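Transcriptional regulator, LacI family (Arthrobacter sp., PDB 4RKQ) probably regulates transcription as a LacI-family repressor or activator, its periplasmic-binding-protein-like domain sensing a small effector that is likely a sugar. Local coordinates at residues P147-G152 / L196-L201; G157-D160 / S165-L168. All blocks are in the same frame, centred on the assembly; numbering follows the deposited sequence.

How the contacts relate
Both contacts rest on helix 150-161 and reach the same sheet, with centres about 13 Å apart. Contact 1 lies about 9 Å from the centre of the chain and meets the first turn of the helix, whereas contact 2, about 21 Å out, meets its last turn and strand 166-171, at one end of the sheet within this chain. Each is partly buried, and each combines packing over an aromatic face with one hydrogen bond across the segments. In contact 1 the face carries a cationic guanidinium whose edge also binds a 1,2-ethanediol, probably from crystallisation; in contact 2 it carries leucine carbons, and a carboxylate takes the indole N-H. The two touch directly where P147 N lies 3.5 Å from L168 CD2.

Contact 1: residues P147-G152 / L196-L201; sequences PCTVRG and LAFNDL. With EDO (1,2-ethanediol), chain F.
R151 and F198 meet at the probable effector site, between the start of helix 150-161 and the turn joining strand 194-197 to helix 200-212; LacI-type sensor domains bind effectors in the cleft between their two lobes. The guanidinium lies flat on the phenyl ring, planes 8° apart, with R151 CZ 4.0 Å from the F198 ring centroid and over its face: a cation-pi stack. The arginine chain bends at chi3 (74°), which turns the guanidinium over the ring after R151 CD has passed 3.4 Å from F198 CE1. T149 OG1 comes instead to the ring edge, 3.7 Å from the same CE1. That hydroxyl N-caps the helix, accepting from G152 N at 3.0 Å, and is also hydrogen-bonded to E135.

A bond from R151 NH1 to F198 O (2.9 Å, N-H...O angle 154°) helps fix the rotation of the guanidinium. The acceptor lies near the guanidinium plane, although the donor sits above the carbonyl plane. R151 NH1 and NH2 both donate to O2 of 1,2-ethanediol, and N199 ND2 donates to its O1 at 3.0 Å. N27 and D227 are also hydrogen-bonded to the diol, while N199 OD1 caps helix 200-212 at M202 N. The diol probably came from the crystallisation liquor, but its two hydroxyls are held much as neighbouring sugar hydroxyls might be. Stacking leaves the in-plane N-H groups available for polar partners, so the arginine can present a directed donor pair to a ligand while F198 supports its face.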
loop_
_atom_site.group_PDB
_atom_site.type_symbol
_atom_site.label_atom_id
_atom_site.label_comp_id
_atom_site.label_asym_id
_atom_site.label_seq_id
_atom_site.Cartn_x
_atom_site.Cartn_y
_atom_site.Cartn_z
ATOM N N PRO A 147 -26.453 7.479 7.810
ATOM C CA PRO A 147 -25.342 7.539 6.842
ATOM C C PRO A 147 -24.706 8.917 6.826
ATOM O O PRO A 147 -25.429 9.901 6.667
ATOM C CB PRO A 147 -26.007 7.253 5.481
ATOM C CG PRO A 147 -27.414 6.885 5.771
ATOM C CD PRO A 147 -27.759 7.385 7.139
ATOM N N CYS A 148 -23.378 8.970 6.981
ATOM C CA CYS A 148 -22.635 10.241 7.033
ATOM C C CYS A 148 -21.788 10.617 5.802
ATOM O O CYS A 148 -21.500 11.786 5.629
ATOM C CB CYS A 148 -21.752 10.283 8.269
ATOM S SG CYS A 148 -20.844 8.762 8.640
ATOM N N THR A 149 -21.386 9.660 4.965
ATOM C CA THR A 149 -20.571 9.984 3.801
ATOM C C THR A 149 -21.419 10.197 2.568
ATOM O O THR A 149 -22.528 9.753 2.476
ATOM C CB THR A 149 -19.503 8.920 3.513
ATOM O OG1 THR A 149 -20.110 7.672 3.145
ATOM C CG2 THR A 149 -18.628 8.739 4.722
ATOM N N VAL A 150 -20.870 10.879 1.580
ATOM C CA VAL A 150 -21.600 11.081 0.350
ATOM C C VAL A 150 -21.944 9.753 -0.301
ATOM O O VAL A 150 -23.053 9.546 -0.788
ATOM C CB VAL A 150 -20.765 11.934 -0.622
ATOM C CG1 VAL A 150 -21.434 12.014 -1.985
ATOM C CG2 VAL A 150 -20.543 13.324 -0.003
ATOM N N ARG A 151 -20.984 8.839 -0.316
ATOM C CA ARG A 151 -21.198 7.584 -1.018
ATOM C C ARG A 151 -22.210 6.780 -0.249
ATOM O O ARG A 151 -23.081 6.176 -0.858
ATOM C CB ARG A 151 -19.891 6.807 -1.264
ATOM C CG ARG A 151 -19.219 6.207 -0.042
ATOM C CD ARG A 151 -17.911 5.519 -0.447
ATOM N NE ARG A 151 -16.876 6.501 -0.759
ATOM C CZ ARG A 151 -15.584 6.217 -0.914
ATOM N NH1 ARG A 151 -15.137 4.963 -0.792
ATOM N NH2 ARG A 151 -14.733 7.189 -1.180
ATOM N N GLY A 152 -22.112 6.833 1.077
ATOM C CA GLY A 152 -23.022 6.119 1.975
ATOM C C GLY A 152 -24.451 6.624 1.851
ATOM O O GLY A 152 -25.379 5.825 1.835
ATOM N N LEU A 196 -22.508 -4.402 1.368
ATOM C CA LEU A 196 -21.802 -3.373 0.588
ATOM C C LEU A 196 -20.895 -2.624 1.562
ATOM O O LEU A 196 -21.360 -2.183 2.608
ATOM C CB LEU A 196 -22.766 -2.366 -0.053
ATOM C CG LEU A 196 -23.761 -2.916 -1.079
ATOM C CD1 LEU A 196 -24.733 -1.818 -1.481
ATOM C CD2 LEU A 196 -23.074 -3.475 -2.306
ATOM N N ALA A 197 -19.606 -2.506 1.242
ATOM C CA ALA A 197 -18.699 -1.831 2.134
ATOM C C ALA A 197 -18.251 -0.524 1.524
ATOM O O ALA A 197 -18.094 -0.406 0.323
ATOM C CB ALA A 197 -17.506 -2.712 2.433
ATOM N N PHE A 198 -18.043 0.440 2.402
ATOM C CA PHE A 198 -17.547 1.762 2.062
ATOM C C PHE A 198 -16.352 1.702 1.108
ATOM O O PHE A 198 -16.278 2.458 0.159
ATOM C CB PHE A 198 -17.173 2.490 3.379
ATOM C CG PHE A 198 -16.562 3.815 3.163
ATOM C CD1 PHE A 198 -17.354 4.932 2.957
ATOM C CD2 PHE A 198 -15.174 3.957 3.127
ATOM C CE1 PHE A 198 -16.775 6.178 2.719
ATOM C CE2 PHE A 198 -14.595 5.208 2.890
ATOM C CZ PHE A 198 -15.391 6.317 2.689
ATOM N N ASN A 199 -15.396 0.823 1.395
ATOM C CA ASN A 199 -14.331 0.589 0.490
ATOM C C ASN A 199 -13.767 -0.810 0.634
ATOM O O ASN A 199 -14.169 -1.574 1.545
ATOM C CB ASN A 199 -13.204 1.654 0.669
ATOM C CG ASN A 199 -12.587 1.651 2.055
ATOM O OD1 ASN A 199 -12.751 0.722 2.837
ATOM N ND2 ASN A 199 -11.849 2.714 2.357
ATOM N N ASP A 200 -12.813 -1.117 -0.242
ATOM C CA ASP A 200 -12.122 -2.437 -0.254
ATOM C C ASP A 200 -11.390 -2.816 1.025
ATOM O O ASP A 200 -11.426 -3.969 1.424
ATOM C CB ASP A 200 -11.139 -2.551 -1.413
ATOM C CG ASP A 200 -11.812 -2.640 -2.794
ATOM O OD1 ASP A 200 -13.040 -2.753 -2.847
ATOM O OD2 ASP A 200 -11.068 -2.605 -3.823
ATOM N N LEU A 201 -10.700 -1.873 1.659
ATOM C CA LEU A 201 -10.024 -2.163 2.903
ATOM C C LEU A 201 -11.035 -2.635 3.966
ATOM O O LEU A 201 -10.816 -3.651 4.652
ATOM C CB LEU A 201 -9.316 -0.913 3.403
ATOM C CG LEU A 201 -8.598 -1.086 4.723
ATOM C CD1 LEU A 201 -7.551 -2.155 4.595
ATOM C CD2 LEU A 201 -8.013 0.242 5.218
HETATM C C1 EDO F . -10.763 5.655 0.071
HETATM O O1 EDO F . -10.509 4.238 0.103
HETATM C C2 EDO F . -11.098 6.123 -1.328
HETATM O O2 EDO F . -12.348 5.500 -1.651
#

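Contact 2: residues G157-D160 / S165-L168; sequences GRLD and SWSL
W166 extends from strand 166-171 to L159 and D160 on helix 150-161. Its CB lies 3.9 Å from L159 CD1, the first touch along the side chain. A chi1 of 69° sets W166 CG between the backbone N and the carbonyl carbon, and from there the indole spreads beneath the leucine. The five-membered ring comes next: L159 CB stands over its face, 3.8 Å from the centroid and only 14° off the ring normal, a CH-pi contact. L159 CD1 covers the neighbouring part of that face, 3.7 Å from W166 CD2 at the ring fusion.

This packing belongs to the beta-alpha-beta unit of strand 131-136, helix 150-161 and strand 166-171, at the end of the sheet within this chain. L159 also touches I131 and V120, linking the indole's leucine cover to the adjacent strand and to helix 112-125, while S167 makes backbone hydrogen bonds with I131 and Y133.

Beyond CD1 of the indole, W166 NE1 donates to D160 OD1 at 2.9 Å, with a nearly straight N-H...O angle of 169°. The acceptor lies in the indole plane, but the donor approaches from above the carboxylate plane. A leucine in place of W166 would probably give up the flat face that L159 CB and CD1 pack on and leave D160 OD1 without its indole donor. On the six-membered ring, W166 CE3 is 3.8 Å from L159 CD1, and CZ2, on the NE1 side, lies 4.0 Å from D160 OD1.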
loop_
_atom_site.group_PDB
_atom_site.type_symbol
_atom_site.label_atom_id
_atom_site.label_comp_id
_atom_site.label_asym_id
_atom_site.label_seq_id
_atom_site.Cartn_x
_atom_site.Cartn_y
_atom_site.Cartn_z
ATOM N N GLY A 157 -29.986 5.971 0.009
ATOM C CA GLY A 157 -30.941 6.481 -0.945
ATOM C C GLY A 157 -31.440 5.436 -1.916
ATOM O O GLY A 157 -32.640 5.311 -2.105
ATOM N N ARG A 158 -30.533 4.677 -2.530
ATOM C CA ARG A 158 -30.945 3.703 -3.506
ATOM C C ARG A 158 -31.746 2.573 -2.865
ATOM O O ARG A 158 -32.765 2.128 -3.409
ATOM C CB ARG A 158 -29.753 3.149 -4.275
ATOM C CG ARG A 158 -30.083 2.131 -5.350
ATOM C CD ARG A 158 -31.046 2.698 -6.367
ATOM N NE ARG A 158 -31.204 1.814 -7.522
ATOM C CZ ARG A 158 -31.979 2.068 -8.573
ATOM N NH1 ARG A 158 -32.689 3.185 -8.621
ATOM N NH2 ARG A 158 -32.046 1.203 -9.578
ATOM N N LEU A 159 -31.267 2.081 -1.728
ATOM C CA LEU A 159 -31.959 1.001 -1.057
ATOM C C LEU A 159 -33.337 1.469 -0.524
ATOM O O LEU A 159 -34.289 0.704 -0.568
ATOM C CB LEU A 159 -31.118 0.457 0.087
ATOM C CG LEU A 159 -29.880 -0.360 -0.305
ATOM C CD1 LEU A 159 -28.967 -0.525 0.895
ATOM C CD2 LEU A 159 -30.267 -1.717 -0.864
ATOM N N ASP A 160 -33.425 2.685 0.017
ATOM C CA ASP A 160 -34.715 3.252 0.444
ATOM C C ASP A 160 -35.669 3.376 -0.767
ATOM O O ASP A 160 -36.819 2.951 -0.726
ATOM C CB ASP A 160 -34.509 4.606 1.122
ATOM C CG ASP A 160 -34.035 4.488 2.558
ATOM O OD1 ASP A 160 -34.139 3.392 3.153
ATOM O OD2 ASP A 160 -33.568 5.504 3.118
ATOM N N SER A 165 -35.295 -3.897 2.578
ATOM C CA SER A 165 -35.154 -4.007 4.010
ATOM C C SER A 165 -33.660 -4.162 4.191
ATOM O O SER A 165 -33.061 -5.166 3.751
ATOM C CB SER A 165 -35.904 -5.231 4.530
ATOM O OG SER A 165 -35.796 -5.326 5.932
ATOM N N TRP A 166 -33.043 -3.144 4.776
ATOM C CA TRP A 166 -31.567 -3.098 4.835
ATOM C C TRP A 166 -31.130 -2.538 6.163
ATOM O O TRP A 166 -31.916 -1.909 6.827
ATOM C CB TRP A 166 -31.007 -2.266 3.666
ATOM C CG TRP A 166 -31.298 -0.797 3.762
ATOM C CD1 TRP A 166 -32.458 -0.163 3.441
ATOM C CD2 TRP A 166 -30.392 0.211 4.198
ATOM N NE1 TRP A 166 -32.341 1.183 3.666
ATOM C CE2 TRP A 166 -31.073 1.438 4.130
ATOM C CE3 TRP A 166 -29.064 0.192 4.648
ATOM C CZ2 TRP A 166 -30.478 2.642 4.486
ATOM C CZ3 TRP A 166 -28.472 1.402 5.006
ATOM C CH2 TRP A 166 -29.184 2.608 4.928
ATOM N N SER A 167 -29.872 -2.769 6.560
ATOM C CA SER A 167 -29.360 -2.227 7.800
ATOM C C SER A 167 -28.084 -1.438 7.560
ATOM O O SER A 167 -27.349 -1.744 6.653
ATOM C CB SER A 167 -29.014 -3.325 8.774
ATOM O OG SER A 167 -30.099 -4.182 8.955
ATOM N N LEU A 168 -27.828 -0.466 8.422
ATOM C CA LEU A 168 -26.596 0.304 8.426
ATOM C C LEU A 168 -25.673 -0.097 9.574
ATOM O O LEU A 168 -26.083 -0.148 10.731
ATOM C CB LEU A 168 -26.916 1.781 8.557
ATOM C CG LEU A 168 -25.718 2.741 8.537
ATOM C CD1 LEU A 168 -25.069 2.765 7.161
ATOM C CD2 LEU A 168 -26.202 4.148 8.927
#